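Protein YrdA (Escherichia coli, PDB 3TIO) binds zinc as a trimeric homologue of the gamma-class carbonic anhydrases, whose carbon dioxide-hydrating activity it may or may not share. Local coordinates at residues A[50-55]-A[79-84]; A[56-61]-A[85-90]; A[91-96]-A[108-113]; A[101-106]-A[115-120]. The protein carries 1 engineered substitution. All blocks are in the same frame, centred on the assembly; numbering follows the deposited sequence.

Overall arrangement
Successive coils of a left-handed parallel beta-helix are joined rung by rung in this chain. Starting from the N terminus, 50-55 runs directly into 56-61, and the partner segments 79-84 and 85-90 are likewise consecutive. Interactions 1 and 2 therefore cross in sequence and pair two coils round one corner, both closing over the long excursion that carries two zinc histidines. The chain continues into 91-96, and interaction 3 closes a shorter loop against 108-113. Segments 101-106 and 115-120 alternate with those of interaction 3, so interactions 3 and 4 also cross. Interaction 4 carries the same corner on to the next coils, N101 and R102 meeting E84 and D85.

Interaction 1. Residues A[50-55]-A[79-84]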
loop_
_atom_site.group_PDB
_atom_site.type_symbol
_atom_site.label_atom_id
_atom_site.label_comp_id
_atom_site.label_asym_id
_atom_site.label_seq_id
_atom_site.Cartn_x
_atom_site.Cartn_y
_atom_site.Cartn_z
ATOM N N TYR A 50 -10.573 17.172 -10.236
ATOM C CA TYR A 50 -10.095 16.284 -11.283
ATOM C C TYR A 50 -8.666 15.795 -11.142
ATOM O O TYR A 50 -7.863 16.353 -10.393
ATOM C CB TYR A 50 -10.261 16.958 -12.655
ATOM C CG TYR A 50 -9.328 18.129 -12.911
ATOM C CD1 TYR A 50 -7.999 17.927 -13.281
ATOM C CD2 TYR A 50 -9.782 19.442 -12.786
ATOM C CE1 TYR A 50 -7.139 19.007 -13.521
ATOM C CE2 TYR A 50 -8.936 20.525 -13.021
ATOM C CZ TYR A 50 -7.619 20.303 -13.387
ATOM O OH TYR A 50 -6.784 21.374 -13.604
ATOM N N VAL A 51 -8.378 14.725 -11.873
ATOM C CA VAL A 51 -7.050 14.138 -11.936
ATOM C C VAL A 51 -6.709 14.211 -13.416
ATOM O O VAL A 51 -7.476 13.738 -14.255
ATOM C CB VAL A 51 -7.034 12.655 -11.493
ATOM C CG1 VAL A 51 -5.647 12.063 -11.728
ATOM C CG2 VAL A 51 -7.420 12.543 -10.029
ATOM N N GLN A 52 -5.574 14.820 -13.733
ATOM C CA GLN A 52 -5.142 14.966 -15.113
ATOM C C GLN A 52 -3.792 14.285 -15.273
ATOM O O GLN A 52 -2.829 14.644 -14.596
ATOM C CB GLN A 52 -5.019 16.454 -15.457
ATOM C CG GLN A 52 -4.755 16.750 -16.923
ATOM C CD GLN A 52 -4.545 18.232 -17.180
ATOM O OE1 GLN A 52 -3.437 18.750 -17.039
ATOM N NE2 GLN A 52 -5.618 18.925 -17.539
ATOM N N ILE A 53 -3.725 13.295 -16.159
ATOM C CA ILE A 53 -2.486 12.568 -16.395
ATOM C C ILE A 53 -2.028 12.718 -17.849
ATOM O O ILE A 53 -2.752 12.354 -18.781
ATOM C CB ILE A 53 -2.664 11.075 -16.045
ATOM C CG1 ILE A 53 -3.213 10.951 -14.620
ATOM C CG2 ILE A 53 -1.339 10.345 -16.182
ATOM C CD1 ILE A 53 -3.271 9.531 -14.079
ATOM N N GLY A 54 -0.822 13.252 -18.025
ATOM C CA GLY A 54 -0.263 13.476 -19.349
ATOM C C GLY A 54 0.113 12.246 -20.154
ATOM O O GLY A 54 0.221 11.141 -19.624
ATOM N N ALA A 55 0.337 12.451 -21.447
ATOM C CA ALA A 55 0.676 11.371 -22.365
ATOM C C ALA A 55 1.928 10.574 -22.009
ATOM O O ALA A 55 2.900 11.111 -21.473
ATOM C CB ALA A 55 0.812 11.930 -23.790
ATOM N N PRO A 79 -6.932 19.857 -7.790
ATOM C CA PRO A 79 -6.607 18.721 -8.652
ATOM C C PRO A 79 -5.241 18.076 -8.469
ATOM O O PRO A 79 -4.348 18.619 -7.817
ATOM C CB PRO A 79 -6.752 19.314 -10.045
ATOM C CG PRO A 79 -6.186 20.692 -9.843
ATOM C CD PRO A 79 -6.830 21.124 -8.538
ATOM N N LEU A 80 -5.113 16.889 -9.050
ATOM C CA LEU A 80 -3.861 16.154 -9.072
ATOM C C LEU A 80 -3.481 16.245 -10.544
ATOM O O LEU A 80 -4.232 15.801 -11.417
ATOM C CB LEU A 80 -4.068 14.692 -8.661
ATOM C CG LEU A 80 -2.909 13.743 -8.993
ATOM C CD1 LEU A 80 -1.626 14.218 -8.325
ATOM C CD2 LEU A 80 -3.264 12.335 -8.535
ATOM N N THR A 81 -2.334 16.847 -10.824
ATOM C CA THR A 81 -1.895 17.020 -12.197
ATOM C C THR A 81 -0.546 16.352 -12.405
ATOM O O THR A 81 0.399 16.597 -11.658
ATOM C CB THR A 81 -1.782 18.518 -12.542
ATOM O OG1 THR A 81 -3.015 19.176 -12.217
ATOM C CG2 THR A 81 -1.486 18.708 -14.022
ATOM N N ILE A 82 -0.472 15.500 -13.421
ATOM C CA ILE A 82 0.753 14.783 -13.750
ATOM C C ILE A 82 1.073 15.025 -15.221
ATOM O O ILE A 82 0.193 14.907 -16.078
ATOM C CB ILE A 82 0.584 13.264 -13.512
ATOM C CG1 ILE A 82 0.129 13.010 -12.071
ATOM C CG2 ILE A 82 1.891 12.545 -13.813
ATOM C CD1 ILE A 82 -0.271 11.571 -11.790
ATOM N N GLY A 83 2.330 15.359 -15.504
ATOM C CA GLY A 83 2.751 15.629 -16.869
ATOM C C GLY A 83 2.926 14.425 -17.778
ATOM O O GLY A 83 2.365 13.355 -17.534
ATOM N N GLU A 84 3.714 14.610 -18.836
ATOM C CA GLU A 84 3.969 13.551 -19.810
ATOM C C GLU A 84 5.279 12.820 -19.524
ATOM O O GLU A 84 6.185 13.368 -18.898
ATOM C CB GLU A 84 4.036 14.134 -21.226
ATOM C CG GLU A 84 2.897 15.070 -21.587
ATOM C CD GLU A 84 2.943 15.496 -23.043
ATOM O OE1 GLU A 84 4.055 15.751 -23.551
ATOM O OE2 GLU A 84 1.868 15.583 -23.674
HETATM O O HOH W 1 -4.179 21.041 -13.728
HETATM O O HOH W 2 -1.090 16.891 -17.553
HETATM O O HOH W 3 -0.475 15.150 -22.414
#
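The ring of Y50 lies flat against P79, whose CB sits over its centre, 3.5 Å from the centroid, in a CH-pi contact. With chi1 at 70°, CG stands between the backbone N and the carbonyl carbon, and this turns the ring over the neighbouring strand. Four backbone bonds hold the strands closely: L80 N donates to Y50 O, Q52 N to L80 O (2.9 Å), I82 N to Q52 O (2.8 Å) and G54 N to I82 O (2.7 Å). On the buried face, V51 lies alongside L80 and I53 alongside I82, with V51 CG1 and L80 CD2 4.0 Å apart. The other face is wetter. Q52 and T81 run side by side there, Q52 OE1 meeting a methyl, T81 CG2 (3.6 Å), across the strands. One water joins Y50 OH to T81 OG1, and a second donates hydrogen bonds to Q52 OE1 and I82 O. A third connects A55 N with E84 OE2. Replacing Y50 by a serine would probably uncover P79 CB and leave the first water without its phenolic partner. On the far side of 50-53 lies strand 30-32, whose R31 makes a cation-pi contact with Y50, while the buried leucine and isoleucines meet L65 of strand 64-66 and L80 and I82 also reach L94 of strand 93-95.

Interaction 2. Residues A[56-61]-A[85-90]. With ZN (zinc ion), chain I.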
loop_
_atom_site.group_PDB
_atom_site.type_symbol
_atom_site.label_atom_id
_atom_site.label_comp_id
_atom_site.label_asym_id
_atom_site.label_seq_id
_atom_site.Cartn_x
_atom_site.Cartn_y
_atom_site.Cartn_z
ATOM N N ARG A 56 1.885 9.283 -22.334
ATOM C CA ARG A 56 2.996 8.365 -22.116
ATOM C C ARG A 56 3.439 8.232 -20.662
ATOM O O ARG A 56 4.609 7.969 -20.381
ATOM C CB ARG A 56 4.181 8.783 -22.990
ATOM C CG ARG A 56 3.844 8.856 -24.482
ATOM C CD ARG A 56 5.043 9.299 -25.307
ATOM N NE ARG A 56 5.530 10.617 -24.911
ATOM C CZ ARG A 56 4.893 11.759 -25.151
ATOM N NH1 ARG A 56 3.734 11.759 -25.798
ATOM N NH2 ARG A 56 5.408 12.905 -24.733
ATOM N N THR A 57 2.495 8.410 -19.747
ATOM C CA THR A 57 2.786 8.300 -18.323
ATOM C C THR A 57 2.261 6.986 -17.769
ATOM O O THR A 57 1.150 6.560 -18.085
ATOM C CB THR A 57 2.168 9.477 -17.537
ATOM O OG1 THR A 57 2.963 10.648 -17.754
ATOM C CG2 THR A 57 2.118 9.180 -16.040
ATOM N N ASN A 58 3.073 6.341 -16.942
ATOM C CA ASN A 58 2.663 5.085 -16.343
ATOM C C ASN A 58 2.380 5.240 -14.854
ATOM O O ASN A 58 3.076 5.967 -14.145
ATOM C CB ASN A 58 3.731 4.003 -16.581
ATOM C CG ASN A 58 5.093 4.371 -16.016
ATOM O OD1 ASN A 58 5.364 4.170 -14.830
ATOM N ND2 ASN A 58 5.961 4.912 -16.864
ATOM N N ILE A 59 1.313 4.590 -14.406
ATOM C CA ILE A 59 0.926 4.594 -12.999
ATOM C C ILE A 59 1.039 3.124 -12.617
ATOM O O ILE A 59 0.160 2.316 -12.923
ATOM C CB ILE A 59 -0.526 5.080 -12.797
ATOM C CG1 ILE A 59 -0.711 6.475 -13.421
ATOM C CG2 ILE A 59 -0.854 5.106 -11.309
ATOM C CD1 ILE A 59 0.263 7.532 -12.913
ATOM N N GLN A 60 2.138 2.782 -11.952
ATOM C CA GLN A 60 2.411 1.395 -11.598
ATOM C C GLN A 60 1.585 0.757 -10.482
ATOM O O GLN A 60 0.942 1.445 -9.686
ATOM C CB GLN A 60 3.910 1.243 -11.344
ATOM C CG GLN A 60 4.708 1.473 -12.626
ATOM C CD GLN A 60 6.200 1.389 -12.419
ATOM O OE1 GLN A 60 6.707 0.398 -11.904
ATOM N NE2 GLN A 60 6.916 2.430 -12.828
ATOM N N ASP A 61 1.628 -0.575 -10.466
ATOM C CA ASP A 61 0.875 -1.429 -9.547
ATOM C C ASP A 61 0.755 -0.949 -8.110
ATOM O O ASP A 61 1.751 -0.625 -7.473
ATOM C CB ASP A 61 1.485 -2.840 -9.500
ATOM C CG ASP A 61 2.007 -3.311 -10.839
ATOM O OD1 ASP A 61 2.903 -2.642 -11.393
ATOM O OD2 ASP A 61 1.535 -4.363 -11.323
ATOM N N ASP A 85 5.373 11.584 -20.006
ATOM C CA ASP A 85 6.569 10.767 -19.826
ATOM C C ASP A 85 6.962 10.641 -18.355
ATOM O O ASP A 85 8.145 10.643 -18.009
ATOM C CB ASP A 85 7.731 11.357 -20.628
ATOM C CG ASP A 85 7.467 11.361 -22.121
ATOM O OD1 ASP A 85 7.702 12.406 -22.764
ATOM O OD2 ASP A 85 7.028 10.320 -22.652
ATOM N N VAL A 86 5.959 10.534 -17.494
ATOM C CA VAL A 86 6.196 10.394 -16.063
ATOM C C VAL A 86 6.089 8.929 -15.670
ATOM O O VAL A 86 5.203 8.214 -16.136
ATOM C CB VAL A 86 5.175 11.204 -15.237
ATOM C CG1 VAL A 86 5.307 10.865 -13.751
ATOM C CG2 VAL A 86 5.403 12.690 -15.454
ATOM N N THR A 87 7.013 8.492 -14.823
ATOM C CA THR A 87 7.024 7.124 -14.333
ATOM C C THR A 87 6.643 7.151 -12.856
ATOM O O THR A 87 7.422 7.594 -12.015
ATOM C CB THR A 87 8.421 6.487 -14.498
ATOM O OG1 THR A 87 8.713 6.346 -15.895
ATOM C CG2 THR A 87 8.472 5.111 -13.835
ATOM N N VAL A 88 5.427 6.712 -12.551
ATOM C CA VAL A 88 4.968 6.664 -11.168
ATOM C C VAL A 88 5.152 5.225 -10.704
ATOM O O VAL A 88 4.430 4.322 -11.130
ATOM C CB VAL A 88 3.491 7.087 -11.056
ATOM C CG1 VAL A 88 3.011 6.957 -9.613
ATOM C CG2 VAL A 88 3.338 8.530 -11.535
ATOM N N GLY A 89 6.143 5.032 -9.836
ATOM C CA GLY A 89 6.483 3.710 -9.333
ATOM C C GLY A 89 5.403 2.940 -8.599
ATOM O O GLY A 89 4.359 3.480 -8.248
ATOM N N HIS A 90 5.665 1.656 -8.367
ATOM C CA HIS A 90 4.708 0.807 -7.663
ATOM C C HIS A 90 4.384 1.378 -6.293
ATOM O O HIS A 90 5.249 1.954 -5.627
ATOM C CB HIS A 90 5.282 -0.591 -7.423
ATOM C CG HIS A 90 5.819 -1.260 -8.647
ATOM N ND1 HIS A 90 5.011 -1.763 -9.642
ATOM C CD2 HIS A 90 7.089 -1.554 -9.008
ATOM C CE1 HIS A 90 5.760 -2.346 -10.561
ATOM N NE2 HIS A 90 7.024 -2.233 -10.199
HETATM ZN ZN ZN I . 8.648 -3.068 -11.163
HETATM O O HOH W 4 8.442 1.144 -9.896
#
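R56 takes hold of D85 side-on with two nitrogens: NE reaches OD2 at 2.7 Å, on the syn side of the carboxylate, while NH2 meets OD1 from above the carboxylate plane, the two flat groups being turned 55° apart. Next to this salt bridge, T57 OG1 accepts V86 N at 3.0 Å and also bonds to G83 O, engaging a buried hydroxyl twice. The main chains continue the parallel pairing of a left-handed beta-helix, with N58 N to V86 O, V88 N to N58 O and Q60 N to V88 O. N58 spends both ends of its amide. Its ND2 donates to T87 OG1 (3.3 Å), a hydroxyl bonded in turn to S163 of helix 154-176, and its OD1 receives Q60 NE2 at 3.1 Å. Q60 OE1 stands over one face of the H90 ring, the amide plane nearly perpendicular to it, and accepts a hydrogen bond from a water that accepts one from H90 N. At the ring edge, H90 ND1 gives D61 OD1 a weak bond (2.9 Å, 118°); that carboxylate is also salt-bridged to R45 of the second subunit. H90 NE2 binds zinc at 2.1 Å, and H66, H69 and H95 of the second subunit complete the site.

Interaction 3. Residues A[91-96]-A[108-113]; sequences KVMLHG and GSILLD. With ZN (zinc ion), chain G; PO4 (phosphate ion), chain H.
M93 and S109 begin the backbone pairing of two coils in a left-handed beta-helix, the hexapeptide-repeat fold of gamma-class carbonic anhydrases. M93 N donates to S109 O at 2.9 Å and L111 N to M93 O at 2.8 Å, both nearly straight at 173°, and H95 N then reaches L111 O on a more bent path. Apolar contacts fall on two faces. On the buried one, L94 and L111 lie side by side, their CD2 atoms 3.7 Å apart and bordered by V105 and L65. On the other, M93 CB approaches I110 CG1 at 4.1 Å, and both residues face the third subunit. Charged groups mark the ends. K91 bends at its last torsion (chi4 -65°), bringing NZ to within 2.9 Å of phosphate O1, and the K91 side chains of the second and third subunits hold the same anion, which probably came from the crystallisation liquor; NZ is also bonded to G62 O of the second subunit. With a leucine in its place, the anion would probably lose one of its three ammonium partners and that carbonyl this donor. At the opposite end D113, whose OD1 is bonded to T68, is placed to steady the metal-binding ring of H95. ND1 makes two weak bonds to the carboxylate, with D113 OD1 and OD2 each 3.0 Å away, while H95 NE2 binds zinc at 2.0 Å.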
loop_
_atom_site.group_PDB
_atom_site.type_symbol
_atom_site.label_atom_id
_atom_site.label_comp_id
_atom_site.label_asym_id
_atom_site.label_seq_id
_atom_site.Cartn_x
_atom_site.Cartn_y
_atom_site.Cartn_z
ATOM N N LYS A 91 3.135 1.197 -5.874
ATOM C CA LYS A 91 2.684 1.619 -4.552
ATOM C C LYS A 91 2.880 3.082 -4.199
ATOM O O LYS A 91 2.967 3.427 -3.020
ATOM C CB LYS A 91 3.369 0.772 -3.473
ATOM C CG LYS A 91 2.852 -0.648 -3.344
ATOM C CD LYS A 91 3.584 -1.363 -2.215
ATOM C CE LYS A 91 2.915 -2.675 -1.852
ATOM N NZ LYS A 91 1.560 -2.454 -1.286
ATOM N N VAL A 92 2.953 3.947 -5.199
ATOM C CA VAL A 92 3.125 5.362 -4.922
ATOM C C VAL A 92 1.797 6.009 -4.544
ATOM O O VAL A 92 0.745 5.670 -5.085
ATOM C CB VAL A 92 3.737 6.094 -6.135
ATOM C CG1 VAL A 92 3.628 7.604 -5.961
ATOM C CG2 VAL A 92 5.200 5.708 -6.262
ATOM N N MET A 93 1.868 6.932 -3.592
ATOM C CA MET A 93 0.711 7.670 -3.099
ATOM C C MET A 93 0.853 9.107 -3.588
ATOM O O MET A 93 1.791 9.797 -3.194
ATOM C CB MET A 93 0.710 7.643 -1.568
ATOM C CG MET A 93 -0.340 8.509 -0.885
ATOM S SD MET A 93 -1.909 7.680 -0.663
ATOM C CE MET A 93 -2.973 8.744 -1.668
ATOM N N LEU A 94 -0.049 9.543 -4.464
ATOM C CA LEU A 94 -0.021 10.913 -4.973
ATOM C C LEU A 94 -1.277 11.592 -4.461
ATOM O O LEU A 94 -2.388 11.100 -4.664
ATOM C CB LEU A 94 -0.004 10.935 -6.499
ATOM C CG LEU A 94 1.171 10.230 -7.178
ATOM C CD1 LEU A 94 1.037 10.387 -8.683
ATOM C CD2 LEU A 94 2.499 10.809 -6.693
ATOM N N HIS A 95 -1.108 12.733 -3.806
ATOM C CA HIS A 95 -2.253 13.411 -3.241
ATOM C C HIS A 95 -2.314 14.907 -3.503
ATOM O O HIS A 95 -1.654 15.686 -2.823
ATOM C CB HIS A 95 -2.287 13.150 -1.739
ATOM C CG HIS A 95 -3.661 13.187 -1.164
ATOM N ND1 HIS A 95 -4.229 14.335 -0.656
ATOM C CD2 HIS A 95 -4.613 12.229 -1.088
ATOM C CE1 HIS A 95 -5.474 14.084 -0.295
ATOM N NE2 HIS A 95 -5.731 12.814 -0.548
ATOM N N GLY A 96 -3.115 15.296 -4.491
ATOM C CA GLY A 96 -3.284 16.703 -4.813
ATOM C C GLY A 96 -2.012 17.483 -5.073
ATOM O O GLY A 96 -1.887 18.640 -4.666
ATOM N N GLY A 108 6.829 3.242 -3.644
ATOM C CA GLY A 108 6.544 3.412 -2.230
ATOM C C GLY A 108 6.593 4.836 -1.710
ATOM O O GLY A 108 6.422 5.067 -0.512
ATOM N N SER A 109 6.827 5.801 -2.591
ATOM C CA SER A 109 6.895 7.192 -2.161
ATOM C C SER A 109 5.525 7.804 -1.904
ATOM O O SER A 109 4.504 7.301 -2.380
ATOM C CB SER A 109 7.632 8.036 -3.201
ATOM O OG SER A 109 8.988 7.641 -3.286
ATOM N N ILE A 110 5.519 8.897 -1.147
ATOM C CA ILE A 110 4.296 9.616 -0.810
ATOM C C ILE A 110 4.492 11.090 -1.157
ATOM O O ILE A 110 5.411 11.730 -0.645
ATOM C CB ILE A 110 3.974 9.510 0.706
ATOM C CG1 ILE A 110 3.743 8.049 1.098
ATOM C CG2 ILE A 110 2.748 10.347 1.037
ATOM C CD1 ILE A 110 3.511 7.844 2.589
ATOM N N LEU A 111 3.648 11.622 -2.037
ATOM C CA LEU A 111 3.725 13.031 -2.426
ATOM C C LEU A 111 2.453 13.701 -1.925
ATOM O O LEU A 111 1.344 13.335 -2.329
ATOM C CB LEU A 111 3.856 13.170 -3.947
ATOM C CG LEU A 111 5.275 13.067 -4.528
ATOM C CD1 LEU A 111 5.890 11.715 -4.206
ATOM C CD2 LEU A 111 5.221 13.280 -6.033
ATOM N N LEU A 112 2.616 14.680 -1.040
ATOM C CA LEU A 112 1.480 15.355 -0.432
ATOM C C LEU A 112 0.936 16.584 -1.142
ATOM O O LEU A 112 1.524 17.096 -2.092
ATOM C CB LEU A 112 1.817 15.694 1.021
ATOM C CG LEU A 112 2.155 14.448 1.847
ATOM C CD1 LEU A 112 2.610 14.853 3.243
ATOM C CD2 LEU A 112 0.938 13.527 1.909
ATOM N N ASP A 113 -0.203 17.049 -0.645
ATOM C CA ASP A 113 -0.908 18.188 -1.211
ATOM C C ASP A 113 -0.072 19.438 -1.420
ATOM O O ASP A 113 0.693 19.848 -0.549
ATOM C CB ASP A 113 -2.108 18.521 -0.329
ATOM C CG ASP A 113 -3.012 17.330 -0.122
ATOM O OD1 ASP A 113 -4.085 17.280 -0.752
ATOM O OD2 ASP A 113 -2.638 16.440 0.667
HETATM ZN ZN ZN G . -7.535 11.863 -0.387
HETATM P P PO4 H . 1.450 0.689 0.563
HETATM O O1 PO4 H . 0.293 -0.064 -0.183
HETATM O O2 PO4 H . 2.458 -0.365 1.169
HETATM O O3 PO4 H . 2.214 1.624 -0.454
HETATM O O4 PO4 H . 0.846 1.564 1.726
HETATM O O HOH W 5 3.082 4.976 -0.880
#

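Interaction 4. Residues A[101-106]-A[115-120]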
loop_
_atom_site.group_PDB
_atom_site.type_symbol
_atom_site.label_atom_id
_atom_site.label_comp_id
_atom_site.label_asym_id
_atom_site.label_seq_id
_atom_site.Cartn_x
_atom_site.Cartn_y
_atom_site.Cartn_z
ATOM N N ASN A 101 6.987 17.093 -16.370
ATOM C CA ASN A 101 7.287 16.095 -17.386
ATOM C C ASN A 101 8.602 15.384 -17.101
ATOM O O ASN A 101 9.513 15.958 -16.502
ATOM C CB ASN A 101 7.360 16.760 -18.765
ATOM C CG ASN A 101 6.123 17.572 -19.086
ATOM O OD1 ASN A 101 5.004 17.073 -19.007
ATOM N ND2 ASN A 101 6.322 18.835 -19.459
ATOM N N ARG A 102 8.690 14.131 -17.536
ATOM C CA ARG A 102 9.890 13.323 -17.358
ATOM C C ARG A 102 10.343 13.285 -15.903
ATOM O O ARG A 102 11.434 13.742 -15.560
ATOM C CB ARG A 102 11.016 13.856 -18.249
ATOM C CG ARG A 102 10.647 13.912 -19.730
ATOM C CD ARG A 102 11.794 14.467 -20.567
ATOM N NE ARG A 102 12.168 15.811 -20.141
ATOM C CZ ARG A 102 11.449 16.903 -20.380
ATOM N NH1 ARG A 102 10.311 16.819 -21.055
ATOM N NH2 ARG A 102 11.854 18.078 -19.920
ATOM N N VAL A 103 9.477 12.749 -15.053
ATOM C CA VAL A 103 9.758 12.616 -13.630
ATOM C C VAL A 103 9.608 11.151 -13.259
ATOM O O VAL A 103 8.711 10.472 -13.748
ATOM C CB VAL A 103 8.763 13.432 -12.773
ATOM C CG1 VAL A 103 8.978 13.136 -11.286
ATOM C CG2 VAL A 103 8.942 14.916 -13.046
ATOM N N LEU A 104 10.501 10.664 -12.410
ATOM C CA LEU A 104 10.416 9.287 -11.952
ATOM C C LEU A 104 10.163 9.345 -10.451
ATOM O O LEU A 104 10.972 9.894 -9.696
ATOM C CB LEU A 104 11.713 8.527 -12.250
ATOM C CG LEU A 104 11.655 7.018 -11.983
ATOM C CD1 LEU A 104 12.668 6.295 -12.860
ATOM C CD2 LEU A 104 11.913 6.742 -10.509
ATOM N N VAL A 105 9.020 8.813 -10.030
ATOM C CA VAL A 105 8.664 8.790 -8.617
ATOM C C VAL A 105 8.937 7.379 -8.103
ATOM O O VAL A 105 8.223 6.438 -8.448
ATOM C CB VAL A 105 7.172 9.136 -8.397
ATOM C CG1 VAL A 105 6.884 9.230 -6.904
ATOM C CG2 VAL A 105 6.819 10.455 -9.094
ATOM N N GLY A 106 9.981 7.250 -7.287
ATOM C CA GLY A 106 10.379 5.960 -6.739
ATOM C C GLY A 106 9.274 5.205 -6.027
ATOM O O GLY A 106 8.475 5.796 -5.305
ATOM N N ALA A 115 2.448 19.859 -3.256
ATOM C CA ALA A 115 3.817 19.613 -3.692
ATOM C C ALA A 115 3.912 19.873 -5.191
ATOM O O ALA A 115 2.963 19.623 -5.936
ATOM C CB ALA A 115 4.230 18.180 -3.378
ATOM N N ILE A 116 5.058 20.385 -5.623
ATOM C CA ILE A 116 5.286 20.686 -7.029
ATOM C C ILE A 116 6.611 20.086 -7.464
ATOM O O ILE A 116 7.662 20.454 -6.945
ATOM C CB ILE A 116 5.353 22.209 -7.278
ATOM C CG1 ILE A 116 4.053 22.873 -6.822
ATOM C CG2 ILE A 116 5.614 22.481 -8.752
ATOM C CD1 ILE A 116 4.057 24.385 -6.968
ATOM N N VAL A 117 6.561 19.155 -8.410
ATOM C CA VAL A 117 7.775 18.529 -8.907
ATOM C C VAL A 117 8.028 19.020 -10.329
ATOM O O VAL A 117 7.231 18.772 -11.230
ATOM C CB VAL A 117 7.654 16.992 -8.908
ATOM C CG1 VAL A 117 8.988 16.365 -9.311
ATOM C CG2 VAL A 117 7.228 16.506 -7.527
ATOM N N GLU A 118 9.138 19.725 -10.524
ATOM C CA GLU A 118 9.478 20.248 -11.841
ATOM C C GLU A 118 9.950 19.130 -12.770
ATOM O O GLU A 118 10.089 17.982 -12.353
ATOM C CB GLU A 118 10.554 21.328 -11.709
ATOM C CG GLU A 118 10.225 22.367 -10.644
ATOM C CD GLU A 118 11.141 23.574 -10.677
ATOM O OE1 GLU A 118 12.316 23.432 -11.076
ATOM O OE2 GLU A 118 10.681 24.668 -10.286
ATOM N N ASP A 119 10.209 19.472 -14.028
ATOM C CA ASP A 119 10.638 18.479 -15.008
ATOM C C ASP A 119 12.008 17.875 -14.719
ATOM O O ASP A 119 12.830 18.465 -14.022
ATOM C CB ASP A 119 10.664 19.087 -16.417
ATOM C CG ASP A 119 9.434 19.918 -16.725
ATOM O OD1 ASP A 119 8.315 19.495 -16.377
ATOM O OD2 ASP A 119 9.592 21.000 -17.333
ATOM N N ASP A 120 12.238 16.686 -15.275
ATOM C CA ASP A 120 13.505 15.979 -15.137
ATOM C C ASP A 120 13.974 15.846 -13.696
ATOM O O ASP A 120 15.061 16.300 -13.330
ATOM C CB ASP A 120 14.579 16.682 -15.972
ATOM C CG ASP A 120 14.204 16.773 -17.439
ATOM O OD1 ASP A 120 13.908 15.722 -18.035
ATOM O OD2 ASP A 120 14.205 17.892 -17.995
HETATM O O HOH W 6 9.072 19.740 -20.128
#
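The guanidinium of R102 meets D120 along its edge: OD2 lies in its plane, 3.0 Å from NH2, and OD1 is tilted out of it, 2.7 Å from NE. The carboxylate is turned 47° from the guanidinium; NE arrives on the syn side of OD1, whereas NH2 comes to OD2 from above the carboxylate plane. With R102 bent at chi3 (-59°), the group folds back alongside the aspartate. D119 CB approaches the guanidinium obliquely, and its own carboxylate is nearly parallel to the amide of N101, 15° apart. There the backbone bonds, N101 N to D119 OD1 at 2.7 Å, nearly straight at N-H, on the anti side but tilted from the carboxylate plane. D120 N returns a bond to N101 O. A water accepts from N101 ND2 and R102 NH2, while N101 OD1 turns to E84 N on the preceding coil. Inward of this polar corner of the left-handed beta-helix, V103 CG1 touches V117 CG1 at 3.8 Å, and V103 CG2 presses on E118 O, a buried carbonyl with no partner in the model. The two-nitrogen grip probably fixes the turn of D120 and partly offsets its charge and that of D119.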